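Side-chain contacts in glycosyl hyrolase, family 3 (Deinococcus radiodurans, PDB 3TEV), which is probably a glycoside hydrolase of family 3, cleaving O-glycosidic bonds with a TIM-barrel domain: residues K33-A36 with A37-E41; T261-M264 with G265-A268; A268-N272 with Y273-E277; L293-R296 with E297-Q300. One frame throughout, in Å; residues are numbered along the deposited sequence. Where two conformers were deposited one is given.

Overall arrangement
Interactions 2, 3 and 4 gather at the end of the barrel where strands 258-261 and 290-291 run out into their following loops; interaction 1 lies farther out, on helix 33-42. Interactions 2 and 3 follow one another through Ala268, their centres about 8 Å apart. Interaction 4 stands between this pair and interaction 1, with centres about 13 Å from interactions 2 and 3 and about 14 Å from interaction 1. It meets interaction 3 through Arg275 NH2 and Leu293 O, 2.6 Å apart, and interaction 1 through Tyr38 OH and Gln299 OE1 at 3.0 Å, both probable hydrogen bonds. Interaction 2 holds the aspartate segment where family 3 glycosidases usually keep their nucleophile.

Interaction 1: residues K33-A36 with A37-E41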
ATOM      1  N   LYS A  33       1.488  12.775  23.581  1.00 50.56           N
ATOM      2  CA  LYS A  33       1.174  11.715  24.559  1.00 50.52           C
ATOM      3  C   LYS A  33      -0.132  10.942  24.299  1.00 49.33           C
ATOM      4  O   LYS A  33      -0.163   9.717  24.456  1.00 48.60           O
ATOM      5  CB  LYS A  33       1.228  12.245  26.007  1.00 51.68           C
ATOM      6  CG  LYS A  33       0.269  13.400  26.305  1.00 56.23           C
ATOM      7  CD  LYS A  33       0.252  13.858  27.784  1.00 61.61           C
ATOM      8  CE  LYS A  33      -0.639  15.106  27.907  1.00 65.70           C
ATOM      9  NZ  LYS A  33      -0.638  15.757  29.259  1.00 67.74           N
ATOM     10  N   ASP A  34      -1.195  11.641  23.897  1.00 48.87           N
ATOM     11  CA  ASP A  34      -2.486  10.992  23.638  1.00 48.00           C
ATOM     12  C   ASP A  34      -2.379  10.041  22.458  1.00 45.80           C
ATOM     13  O   ASP A  34      -2.928   8.940  22.482  1.00 45.48           O
ATOM     14  CB  ASP A  34      -3.618  12.016  23.432  1.00 49.18           C
ATOM     15  CG  ASP A  34      -4.029  12.732  24.740  1.00 53.56           C
ATOM     16  OD1 ASP A  34      -3.921  12.136  25.845  1.00 58.69           O
ATOM     17  OD2 ASP A  34      -4.489  13.898  24.675  1.00 57.01           O
ATOM     18  N   THR A  35      -1.633  10.446  21.441  1.00 43.97           N
ATOM     19  CA  THR A  35      -1.398   9.584  20.287  1.00 42.18           C
ATOM     20  C   THR A  35      -0.571   8.364  20.693  1.00 40.97           C
ATOM     21  O   THR A  35      -0.883   7.244  20.290  1.00 40.98           O
ATOM     22  CB  THR A  35      -0.753  10.366  19.118  1.00 42.50           C
ATOM     23  OG1 THR A  35      -1.620  11.455  18.756  1.00 43.89           O
ATOM     24  CG2 THR A  35      -0.536   9.484  17.901  1.00 40.94           C
ATOM     25  N   ALA A  36       0.457   8.571  21.517  1.00 39.70           N
ATOM     26  CA  ALA A  36       1.254   7.459  22.029  1.00 38.30           C
ATOM     27  C   ALA A  36       0.369   6.483  22.816  1.00 38.14           C
ATOM     28  O   ALA A  36       0.461   5.269  22.618  1.00 38.15           O
ATOM     29  CB  ALA A  36       2.383   7.971  22.907  1.00 37.59           C
ATOM     30  N   ALA A  37      -0.477   7.020  23.700  1.00 37.09           N
ATOM     31  CA  ALA A  37      -1.351   6.193  24.532  1.00 37.24           C
ATOM     32  C   ALA A  37      -2.289   5.378  23.628  1.00 36.78           C
ATOM     33  O   ALA A  37      -2.514   4.200  23.843  1.00 36.90           O
ATOM     34  CB  ALA A  37      -2.170   7.074  25.520  1.00 36.22           C
ATOM     35  N   TYR A  38      -2.788   6.020  22.584  1.00 36.62           N
ATOM     36  CA  TYR A  38      -3.699   5.392  21.641  1.00 36.18           C
ATOM     37  C   TYR A  38      -3.044   4.263  20.804  1.00 34.93           C
ATOM     38  O   TYR A  38      -3.610   3.179  20.690  1.00 33.70           O
ATOM     39  CB  TYR A  38      -4.263   6.501  20.762  1.00 36.84           C
ATOM     40  CG  TYR A  38      -5.091   6.064  19.600  1.00 38.76           C
ATOM     41  CD1 TYR A  38      -6.447   5.766  19.763  1.00 40.17           C
ATOM     42  CD2 TYR A  38      -4.539   6.002  18.316  1.00 40.20           C
ATOM     43  CE1 TYR A  38      -7.224   5.382  18.699  1.00 41.99           C
ATOM     44  CE2 TYR A  38      -5.318   5.620  17.226  1.00 42.12           C
ATOM     45  CZ  TYR A  38      -6.661   5.322  17.437  1.00 43.24           C
ATOM     46  OH  TYR A  38      -7.443   4.963  16.381  1.00 46.08           O
ATOM     47  N   LEU A  39      -1.863   4.511  20.229  1.00 34.05           N
ATOM     48  CA  LEU A  39      -1.130   3.446  19.543  1.00 34.55           C
ATOM     49  C   LEU A  39      -0.899   2.226  20.446  1.00 35.57           C
ATOM     50  O   LEU A  39      -1.093   1.076  20.043  1.00 35.23           O
ATOM     51  CB  LEU A  39       0.220   3.953  19.038  1.00 34.22           C
ATOM     52  CG  LEU A  39       0.185   4.999  17.919  1.00 34.03           C
ATOM     53  CD1 LEU A  39       1.524   5.747  17.802  1.00 32.03           C
ATOM     54  CD2 LEU A  39      -0.233   4.371  16.585  1.00 33.71           C
ATOM     55  N   ARG A  40      -0.491   2.495  21.681  1.00 36.95           N
ATOM     56  CA  ARG A  40      -0.157   1.452  22.615  1.00 38.87           C
ATOM     57  C   ARG A  40      -1.432   0.700  23.017  1.00 38.90           C
ATOM     58  O   ARG A  40      -1.477  -0.528  22.980  1.00 38.99           O
ATOM     59  CB  ARG A  40       0.530   2.090  23.815  1.00 40.04           C
ATOM     60  CG  ARG A  40       1.542   1.230  24.471  1.00 45.13           C
ATOM     61  CD  ARG A  40       2.176   1.949  25.683  1.00 50.74           C
ATOM     62  NE  ARG A  40       3.378   2.735  25.374  1.00 52.32           N
ATOM     63  CZ  ARG A  40       4.568   2.193  25.101  1.00 53.94           C
ATOM     64  NH1 ARG A  40       4.711   0.867  25.043  1.00 54.25           N
ATOM     65  NH2 ARG A  40       5.613   2.972  24.859  1.00 54.01           N
ATOM     66  N   GLU A  41      -2.475   1.444  23.350  1.00 39.14           N
ATOM     67  CA  GLU A  41      -3.777   0.876  23.731  1.00 40.35           C
ATOM     68  C   GLU A  41      -4.326  -0.168  22.742  1.00 39.34           C
ATOM     69  O   GLU A  41      -4.817  -1.199  23.162  1.00 39.14           O
ATOM     70  CB  GLU A  41      -4.795   2.008  23.904  1.00 41.29           C
ATOM     71  CG  GLU A  41      -6.179   1.575  24.312  1.00 46.15           C
ATOM     72  CD  GLU A  41      -7.041   2.738  24.805  1.00 53.20           C
ATOM     73  OE1 GLU A  41      -6.934   3.868  24.252  1.00 55.53           O
ATOM     74  OE2 GLU A  41      -7.828   2.508  25.753  1.00 56.79           O
TER
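Leu39 CG rests against Thr35 O and Tyr38 CB against Asp34 O, one turn earlier in helix 33-42. This is the crossover helix of the beta-alpha-beta unit that joins strands 22-24 and 46-49 in the TIM barrel. The backbone bonds are regular i to i+4 links. Leu39 N to Thr35 O, at 2.9 Å, is the straightest, with 175° at the hydrogen. Ala37 N to Lys33 O and Arg40 N to Ala36 O are more bent, each at 160°.

Around these bonds the side chains rest on carbonyl oxygens of the preceding turn. Tyr38 CB lies 3.3 Å from Asp34 O, and Thr35 O sits at the edge of the Tyr38 ring, near its plane. With CG anti to the backbone N (chi1 172°), the ring is carried off the helix toward helix 296-309, where it meets Gln299 and Leu303 and makes a cation-pi contact with Arg296.

Apolar contact is slight: Thr35 CG2 and Leu39 CD1 come to 4.3 Å. Both side chains are buried, Leu39 against Ile24 of strand 22-24 and against Leu67 and Val70 of helix 57-71. The hydroxyl of Thr35 turns to Asp32 and Arg296. On the exposed flank, Arg40 CB passes 3.4 Å from Ala36 O.

Interaction 2: residues T261-M264 with G265-A268; sequences TDSM and GMQA
Gly265 N reaches back to Ser263 OG in a weak hydrogen bond of 3.3 Å. The hydroxyl is in place for it because Ser263 carries OG anti to its own backbone N (chi1 166°), on the side of the onward chain. Gly265 is the third residue of a type I beta turn running from Ser263 to Met266. Met264, a selenomethionine, precedes it, with Met264 CB 3.5 Å from Gly265 N. Met266, also selenomethionine and the N-cap of helix 267-272, then swings its chain back across Asp262 at about a right angle. Its SE stands over one face of the carboxylate, 3.7 Å from both Asp262 OD1 and Asp262 OD2, and 4.2 Å from Ser263 CB. The same OD1 accepts Ser263 N at 2.7 Å, met on its anti side, which helps set the turn of the carboxylate. Without the carboxylate, as with an alanine here, Ser263 N would probably lose this acceptor and the Met266 chain be freer to shift. This turn after strand 258-261, with its TDSMGM sequence, matches the place where family 3 glycosidases carry their aspartate nucleophile, a role consistent with Asp262.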
ATOM      1  N   THR A 261      -4.702  -2.263   1.315  1.00 36.66           N
ATOM      2  CA  THR A 261      -5.749  -1.549   0.580  1.00 39.52           C
ATOM      3  C   THR A 261      -5.329  -0.110   0.382  1.00 41.93           C
ATOM      4  O   THR A 261      -4.654   0.454   1.256  1.00 43.56           O
ATOM      5  CB  THR A 261      -6.996  -1.395   1.410  1.00 39.66           C
ATOM      6  OG1 THR A 261      -6.710  -0.443   2.473  1.00 40.95           O
ATOM      7  CG2 THR A 261      -7.442  -2.730   1.968  1.00 37.38           C
ATOM      8  N   ASP A 262      -5.743   0.516  -0.719  1.00 43.87           N
ATOM      9  CA  ASP A 262      -5.618   1.969  -0.821  1.00 45.89           C
ATOM     10  C   ASP A 262      -6.416   2.616   0.330  1.00 47.15           C
ATOM     11  O   ASP A 262      -7.241   1.958   0.992  1.00 46.58           O
ATOM     12  CB  ASP A 262      -6.126   2.447  -2.194  1.00 46.55           C
ATOM     13  CG  ASP A 262      -5.568   3.831  -2.610  1.00 48.89           C
ATOM     14  OD1 ASP A 262      -5.063   4.582  -1.752  1.00 51.07           O
ATOM     15  OD2 ASP A 262      -5.645   4.168  -3.818  1.00 50.51           O
ATOM     16  N   SER A 263      -6.174   3.902   0.572  1.00 49.15           N
ATOM     17  CA  SER A 263      -6.858   4.645   1.640  1.00 51.64           C
ATOM     18  C   SER A 263      -8.396   4.444   1.643  1.00 52.96           C
ATOM     19  O   SER A 263      -9.059   4.699   0.627  1.00 52.15           O
ATOM     20  CB  SER A 263      -6.527   6.131   1.492  1.00 51.90           C
ATOM     21  OG  SER A 263      -7.396   6.929   2.289  1.00 54.24           O
HETATM   22  N   MSE A 264      -8.971   4.008   2.766  1.00 55.14           N
HETATM   23  CA  MSE A 264     -10.434   3.786   2.781  1.00 57.85           C
HETATM   24  C   MSE A 264     -11.263   5.080   2.903  1.00 60.48           C
HETATM   25  O   MSE A 264     -12.496   5.032   2.862  1.00 60.12           O
HETATM   26  CB  MSE A 264     -10.848   2.779   3.860  1.00 57.62           C
HETATM   27  CG  MSE A 264     -10.101   1.448   3.826  1.00 57.89           C
HETATM   28 SE   MSE A 264     -10.260   0.449   2.143  0.75 59.75          SE
HETATM   29  CE  MSE A 264     -12.160  -0.007   2.135  1.00 54.99           C
ATOM     30  N   GLY A 265     -10.572   6.216   3.050  1.00 67.38           N
ATOM     31  CA  GLY A 265     -11.190   7.545   3.157  1.00 72.58           C
ATOM     32  C   GLY A 265     -11.418   8.287   1.840  1.00 75.78           C
ATOM     33  O   GLY A 265     -11.812   9.447   1.825  1.00 76.35           O
HETATM   34  N   MSE A 266     -11.172   7.614   0.730  1.00 77.70           N
HETATM   35  CA  MSE A 266     -11.397   8.217  -0.570  1.00 80.52           C
HETATM   36  C   MSE A 266     -12.877   8.223  -0.926  1.00 80.25           C
HETATM   37  O   MSE A 266     -13.606   7.263  -0.639  1.00 79.83           O
HETATM   38  CB  MSE A 266     -10.535   7.541  -1.629  1.00 80.99           C
HETATM   39  CG  MSE A 266      -9.077   7.976  -1.516  1.00 84.96           C
HETATM   40 SE   MSE A 266      -7.871   6.811  -2.482  0.75 89.25          SE
HETATM   41  CE  MSE A 266      -8.399   7.277  -4.322  1.00 88.34           C
ATOM     42  N   GLN A 267     -13.300   9.327  -1.536  1.00 81.05           N
ATOM     43  CA  GLN A 267     -14.707   9.687  -1.668  1.00 81.20           C
ATOM     44  C   GLN A 267     -15.608   8.605  -2.267  1.00 79.76           C
ATOM     45  O   GLN A 267     -16.674   8.319  -1.724  1.00 80.07           O
ATOM     46  CB  GLN A 267     -14.850  10.996  -2.452  1.00 82.17           C
ATOM     47  CG  GLN A 267     -16.163  11.726  -2.190  1.00 83.91           C
ATOM     48  CD  GLN A 267     -16.246  13.102  -2.860  1.00 87.44           C
ATOM     49  OE1 GLN A 267     -15.550  13.382  -3.843  1.00 86.38           O
ATOM     50  NE2 GLN A 267     -17.115  13.960  -2.329  1.00 88.24           N
ATOM     51  N   ALA A 268     -15.186   8.007  -3.380  1.00 78.32           N
ATOM     52  CA  ALA A 268     -16.016   7.017  -4.074  1.00 75.98           C
ATOM     53  C   ALA A 268     -16.342   5.804  -3.196  1.00 74.21           C
ATOM     54  O   ALA A 268     -17.470   5.314  -3.220  1.00 73.92           O
ATOM     55  CB  ALA A 268     -15.374   6.587  -5.392  1.00 76.04           C
TER

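Interaction 3: residues A268-N272 with Y273-E277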
ATOM      1  N   ALA A 268     -15.186   8.007  -3.380  1.00 78.32           N
ATOM      2  CA  ALA A 268     -16.016   7.017  -4.074  1.00 75.98           C
ATOM      3  C   ALA A 268     -16.342   5.804  -3.196  1.00 74.21           C
ATOM      4  O   ALA A 268     -17.470   5.314  -3.220  1.00 73.92           O
ATOM      5  CB  ALA A 268     -15.374   6.587  -5.392  1.00 76.04           C
ATOM      6  N   ILE A 269     -15.364   5.329  -2.425  1.00 71.90           N
ATOM      7  CA  ILE A 269     -15.608   4.243  -1.474  1.00 69.48           C
ATOM      8  C   ILE A 269     -16.526   4.727  -0.357  1.00 68.68           C
ATOM      9  O   ILE A 269     -17.532   4.082  -0.018  1.00 67.95           O
ATOM     10  CB  ILE A 269     -14.289   3.696  -0.873  1.00 69.36           C
ATOM     11  CG1 ILE A 269     -13.662   2.674  -1.818  1.00 68.67           C
ATOM     12  CG2 ILE A 269     -14.525   3.067   0.520  1.00 69.65           C
ATOM     13  CD1 ILE A 269     -14.250   1.270  -1.727  1.00 67.34           C
ATOM     14  N   ASP A 270     -16.171   5.883   0.188  1.00 68.35           N
ATOM     15  CA  ASP A 270     -16.862   6.457   1.325  1.00 68.49           C
ATOM     16  C   ASP A 270     -18.350   6.663   1.033  1.00 68.19           C
ATOM     17  O   ASP A 270     -19.184   6.523   1.931  1.00 68.91           O
ATOM     18  CB  ASP A 270     -16.196   7.784   1.696  1.00 69.65           C
ATOM     19  CG  ASP A 270     -16.291   8.099   3.163  1.00 70.41           C
ATOM     20  OD1 ASP A 270     -16.224   7.174   4.013  1.00 70.42           O
ATOM     21  OD2 ASP A 270     -16.411   9.298   3.457  1.00 71.44           O
ATOM     22  N   ALA A 271     -18.670   6.975  -0.225  1.00 66.66           N
ATOM     23  CA  ALA A 271     -20.042   7.222  -0.634  1.00 66.14           C
ATOM     24  C   ALA A 271     -20.821   5.938  -0.864  1.00 64.88           C
ATOM     25  O   ALA A 271     -22.050   5.959  -0.925  1.00 65.94           O
ATOM     26  CB  ALA A 271     -20.084   8.106  -1.901  1.00 65.80           C
ATOM     27  N   ASN A 272     -20.110   4.831  -1.021  1.00 62.44           N
ATOM     28  CA  ASN A 272     -20.735   3.565  -1.413  1.00 60.84           C
ATOM     29  C   ASN A 272     -20.767   2.475  -0.330  1.00 59.25           C
ATOM     30  O   ASN A 272     -21.567   1.537  -0.425  1.00 58.75           O
ATOM     31  CB  ASN A 272     -20.103   3.047  -2.715  1.00 60.69           C
ATOM     32  CG  ASN A 272     -20.481   3.900  -3.928  1.00 61.91           C
ATOM     33  OD1 ASN A 272     -21.579   3.775  -4.473  1.00 65.34           O
ATOM     34  ND2 ASN A 272     -19.572   4.770  -4.351  1.00 60.52           N
ATOM     35  N   TYR A 273     -19.915   2.624   0.695  1.00 56.91           N
ATOM     36  CA  TYR A 273     -19.769   1.646   1.775  1.00 55.19           C
ATOM     37  C   TYR A 273     -19.630   2.356   3.132  1.00 55.48           C
ATOM     38  O   TYR A 273     -19.251   3.533   3.196  1.00 54.79           O
ATOM     39  CB  TYR A 273     -18.525   0.768   1.538  1.00 53.91           C
ATOM     40  CG  TYR A 273     -18.510   0.036   0.210  1.00 53.18           C
ATOM     41  CD1 TYR A 273     -18.998  -1.278   0.099  1.00 52.78           C
ATOM     42  CD2 TYR A 273     -18.005   0.654  -0.943  1.00 52.15           C
ATOM     43  CE1 TYR A 273     -19.000  -1.952  -1.124  1.00 53.28           C
ATOM     44  CE2 TYR A 273     -18.009  -0.006  -2.192  1.00 52.91           C
ATOM     45  CZ  TYR A 273     -18.507  -1.309  -2.273  1.00 53.70           C
ATOM     46  OH  TYR A 273     -18.501  -1.952  -3.493  1.00 53.88           O
ATOM     47  N   GLY A 274     -19.947   1.639   4.212  1.00 55.73           N
ATOM     48  CA  GLY A 274     -19.565   2.062   5.560  1.00 56.69           C
ATOM     49  C   GLY A 274     -18.087   1.756   5.813  1.00 56.06           C
ATOM     50  O   GLY A 274     -17.558   0.800   5.265  1.00 55.25           O
ATOM     51  N   ARG A 275     -17.421   2.561   6.634  1.00 56.34           N
ATOM     52  CA  ARG A 275     -15.988   2.402   6.855  1.00 55.48           C
ATOM     53  C   ARG A 275     -15.658   0.992   7.365  1.00 52.90           C
ATOM     54  O   ARG A 275     -14.896   0.265   6.732  1.00 51.70           O
ATOM     55  CB  ARG A 275     -15.438   3.482   7.802  1.00 57.41           C
ATOM     56  CG  ARG A 275     -15.550   4.934   7.288  1.00 60.20           C
ATOM     57  CD  ARG A 275     -14.594   5.246   6.104  1.00 61.93           C
ATOM     58  NE  ARG A 275     -13.194   5.109   6.508  1.00 62.08           N
ATOM     59  CZ  ARG A 275     -12.299   6.102   6.573  1.00 61.13           C
ATOM     60  NH1 ARG A 275     -12.642   7.358   6.219  1.00 59.89           N
ATOM     61  NH2 ARG A 275     -11.047   5.818   6.974  1.00 57.91           N
ATOM     62  N   GLY A 276     -16.263   0.608   8.486  1.00 49.47           N
ATOM     63  CA  GLY A 276     -15.995  -0.678   9.107  1.00 46.25           C
ATOM     64  C   GLY A 276     -16.339  -1.882   8.248  1.00 44.79           C
ATOM     65  O   GLY A 276     -15.545  -2.817   8.144  1.00 44.01           O
ATOM     66  N   GLU A 277     -17.518  -1.858   7.638  1.00 44.40           N
ATOM     67  CA  GLU A 277     -17.913  -2.862   6.655  1.00 45.38           C
ATOM     68  C   GLU A 277     -16.852  -3.024   5.543  1.00 43.85           C
ATOM     69  O   GLU A 277     -16.441  -4.135   5.236  1.00 44.80           O
ATOM     70  CB  GLU A 277     -19.306  -2.510   6.078  1.00 47.10           C
ATOM     71  CG  GLU A 277     -19.528  -2.849   4.591  1.00 52.94           C
ATOM     72  CD  GLU A 277     -20.820  -2.259   4.010  1.00 61.82           C
ATOM     73  OE1 GLU A 277     -20.868  -1.038   3.695  1.00 64.08           O
ATOM     74  OE2 GLU A 277     -21.797  -3.030   3.853  1.00 66.32           O
TER
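Tyr273 packs its ring against Ile269 and the Asn272 peptide, and this is the close part of the contact. Ile269 CD1 touches the ring at CD2, 3.9 Å away, while Ile269 O lies in the ring plane at its edge and Asn272 O over one face. The ring sits there because CG stands beside the backbone N (chi1 -57°), over the Asn272 peptide; Asn272 CB is 3.7 Å from Tyr273 CE2. Ile269 O takes two donors, Asn272 N and Tyr273 N, the latter at 2.9 Å. With alanine in place of Tyr273, a gap would probably open beside Ile269 CD1 and the Asn272 peptide.

Beyond the tyrosine the chain turns into helix 275-285 of the barrel. Gly274 is its N-cap, and Gly274 N donates to Glu277 OE1 at 2.9 Å, the half of a capping box that a glycine can make.

The exposed Asp270 is held more loosely. Its OD1 lies 3.3 Å from Arg275 CD but 4.2 Å from Arg275 NH1, beyond a salt bridge, with carboxylate and guanidinium planes 78° apart. Arg275, bent at chi2 and chi3, gives NH2 instead to Leu293 O.

Interaction 4: residues L293-R296 with E297-Q300; sequences LGRR and EVQQ
Arg295 and Glu297 meet on the surface with their side chains crossing at about a right angle. Arg295 NH1 stands 3.6 Å from Glu297 OE1, a long salt bridge and a doubtful one, since it rests on one of two conformers deposited for the arginine. Arg295 CG lies 3.4 Å from the same oxygen. Glu297 CB lies over one face of the guanidinium, toward its rim, and the planes of guanidinium and carboxylate are 34° apart. Glu297 can fold back this way because its chain is bent at chi2 (88°). Val298 meets Arg295 with both its methyls: CG1 touches Arg295 NE at 3.7 Å, while CG2 sits against Arg295 O at 3.4 Å.

Behind these side chains lies the start of helix 296-309, which follows strand 290-291 of the TIM barrel; Arg295 is its N-cap. The first turn is tied by Gln299 N to Arg295 O, with the donor in the carbonyl plane, and by Gln300 N to Arg296 O at 2.8 Å. Gln300 CG also rests on Arg296 O, and the Gln300 side chain crosses that of Arg296 obliquely, Gln300 CD 4.0 Å from Arg296 CG. Gly294 has positive phi (133°), and a CB there would clash with Val298 CG2, so the approach to the helix calls for glycine.

Farther out, one water links the two long polar side chains: it accepts from Arg296 NH2 at 2.7 Å, at the guanidinium edge, and donates to Gln299 OE1 at 2.9 Å. Gln299 is set for this by a second bond, from NE2 to Asp25 O, and Gly294 N bonds to Asp25 OD1.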
ATOM      1  N   LEU A 293      -7.394   5.641   7.288  1.00 38.95           N
ATOM      2  CA  LEU A 293      -6.943   7.019   7.452  1.00 39.31           C
ATOM      3  C   LEU A 293      -8.097   7.919   7.849  1.00 40.49           C
ATOM      4  O   LEU A 293      -9.249   7.669   7.478  1.00 40.94           O
ATOM      5  CB  LEU A 293      -6.318   7.543   6.163  1.00 39.10           C
ATOM      6  CG  LEU A 293      -5.203   6.720   5.490  1.00 38.32           C
ATOM      7  CD1 LEU A 293      -4.592   7.548   4.358  1.00 38.56           C
ATOM      8  CD2 LEU A 293      -4.117   6.231   6.459  1.00 35.32           C
ATOM      9  N   GLY A 294      -7.794   8.968   8.600  1.00 41.19           N
ATOM     10  CA  GLY A 294      -8.816   9.949   8.974  1.00 42.05           C
ATOM     11  C   GLY A 294      -8.748  10.256  10.449  1.00 42.59           C
ATOM     12  O   GLY A 294      -7.818   9.818  11.137  1.00 42.64           O
ATOM     13  N   ARG A 295      -9.738  10.994  10.942  0.50 42.68           N
ATOM     14  CA  ARG A 295      -9.769  11.401  12.335  0.50 43.05           C
ATOM     15  C   ARG A 295      -9.942  10.187  13.248  0.50 43.08           C
ATOM     16  O   ARG A 295     -10.346   9.106  12.794  0.50 42.31           O
ATOM     17  CB  ARG A 295     -10.901  12.398  12.557  0.50 43.21           C
ATOM     18  CG  ARG A 295     -12.260  11.762  12.474  0.50 42.79           C
ATOM     19  CD  ARG A 295     -13.345  12.801  12.320  0.50 44.75           C
ATOM     20  NE  ARG A 295     -14.582  12.185  11.864  0.50 43.31           N
ATOM     21  CZ  ARG A 295     -15.694  12.189  12.578  0.50 44.64           C
ATOM     22  NH1 ARG A 295     -15.701  12.793  13.766  0.50 44.36           N
ATOM     23  NH2 ARG A 295     -16.793  11.612  12.100  0.50 45.47           N
ATOM     24  N   ARG A 296      -9.641  10.377  14.531  1.00 43.74           N
ATOM     25  CA  ARG A 296      -9.661   9.277  15.508  1.00 44.87           C
ATOM     26  C   ARG A 296     -10.989   8.511  15.526  1.00 45.29           C
ATOM     27  O   ARG A 296     -10.978   7.276  15.549  1.00 44.89           O
ATOM     28  CB  ARG A 296      -9.253   9.752  16.919  1.00 45.67           C
ATOM     29  CG  ARG A 296      -8.878   8.601  17.924  1.00 47.71           C
ATOM     30  CD  ARG A 296      -7.694   9.004  18.873  1.00 52.11           C
ATOM     31  NE  ARG A 296      -6.467   9.305  18.117  1.00 54.22           N
ATOM     32  CZ  ARG A 296      -5.410   9.994  18.567  1.00 54.32           C
ATOM     33  NH1 ARG A 296      -5.380  10.474  19.812  1.00 53.12           N
ATOM     34  NH2 ARG A 296      -4.365  10.202  17.753  1.00 53.22           N
ATOM     35  N   GLU A 297     -12.106   9.237  15.448  1.00 45.50           N
ATOM     36  CA  GLU A 297     -13.432   8.623  15.415  1.00 46.64           C
ATOM     37  C   GLU A 297     -13.640   7.642  14.266  1.00 45.64           C
ATOM     38  O   GLU A 297     -14.214   6.562  14.483  1.00 45.86           O
ATOM     39  CB  GLU A 297     -14.546   9.676  15.382  1.00 47.65           C
ATOM     40  CG  GLU A 297     -14.660  10.533  16.659  1.00 53.03           C
ATOM     41  CD  GLU A 297     -13.778  11.801  16.658  1.00 57.31           C
ATOM     42  OE1 GLU A 297     -12.876  11.977  15.796  1.00 57.94           O
ATOM     43  OE2 GLU A 297     -14.008  12.638  17.553  1.00 61.00           O
ATOM     44  N   VAL A 298     -13.200   7.979  13.053  1.00 43.83           N
ATOM     45  CA  VAL A 298     -13.320   6.981  11.986  1.00 42.62           C
ATOM     46  C   VAL A 298     -12.371   5.806  12.167  1.00 41.45           C
ATOM     47  O   VAL A 298     -12.718   4.686  11.817  1.00 41.68           O
ATOM     48  CB  VAL A 298     -13.312   7.548  10.516  1.00 42.91           C
ATOM     49  CG1 VAL A 298     -14.223   8.745  10.416  1.00 42.76           C
ATOM     50  CG2 VAL A 298     -11.902   7.867   9.997  1.00 42.13           C
ATOM     51  N   GLN A 299     -11.187   6.051  12.718  1.00 40.39           N
ATOM     52  CA  GLN A 299     -10.242   4.965  13.005  1.00 39.77           C
ATOM     53  C   GLN A 299     -10.852   4.011  14.039  1.00 40.27           C
ATOM     54  O   GLN A 299     -10.791   2.778  13.876  1.00 39.58           O
ATOM     55  CB  GLN A 299      -8.877   5.494  13.472  1.00 39.02           C
ATOM     56  CG  GLN A 299      -8.092   6.282  12.401  1.00 39.20           C
ATOM     57  CD  GLN A 299      -6.785   6.870  12.919  1.00 40.44           C
ATOM     58  OE1 GLN A 299      -6.407   6.642  14.064  1.00 44.32           O
ATOM     59  NE2 GLN A 299      -6.083   7.615  12.080  1.00 39.10           N
ATOM     60  N   GLN A 300     -11.467   4.597  15.073  1.00 40.96           N
ATOM     61  CA  GLN A 300     -12.135   3.853  16.133  1.00 42.27           C
ATOM     62  C   GLN A 300     -13.284   3.008  15.594  1.00 42.13           C
ATOM     63  O   GLN A 300     -13.448   1.847  15.997  1.00 42.86           O
ATOM     64  CB  GLN A 300     -12.604   4.782  17.269  1.00 42.94           C
ATOM     65  CG  GLN A 300     -11.442   5.271  18.150  1.00 46.50           C
ATOM     66  CD  GLN A 300     -11.844   6.295  19.221  1.00 52.78           C
ATOM     67  OE1 GLN A 300     -12.767   7.108  19.028  1.00 56.59           O
ATOM     68  NE2 GLN A 300     -11.137   6.268  20.358  1.00 53.64           N
TER
HETATM   69  O   HOH W   1      -5.338   8.846  15.592  1.00 62.76           O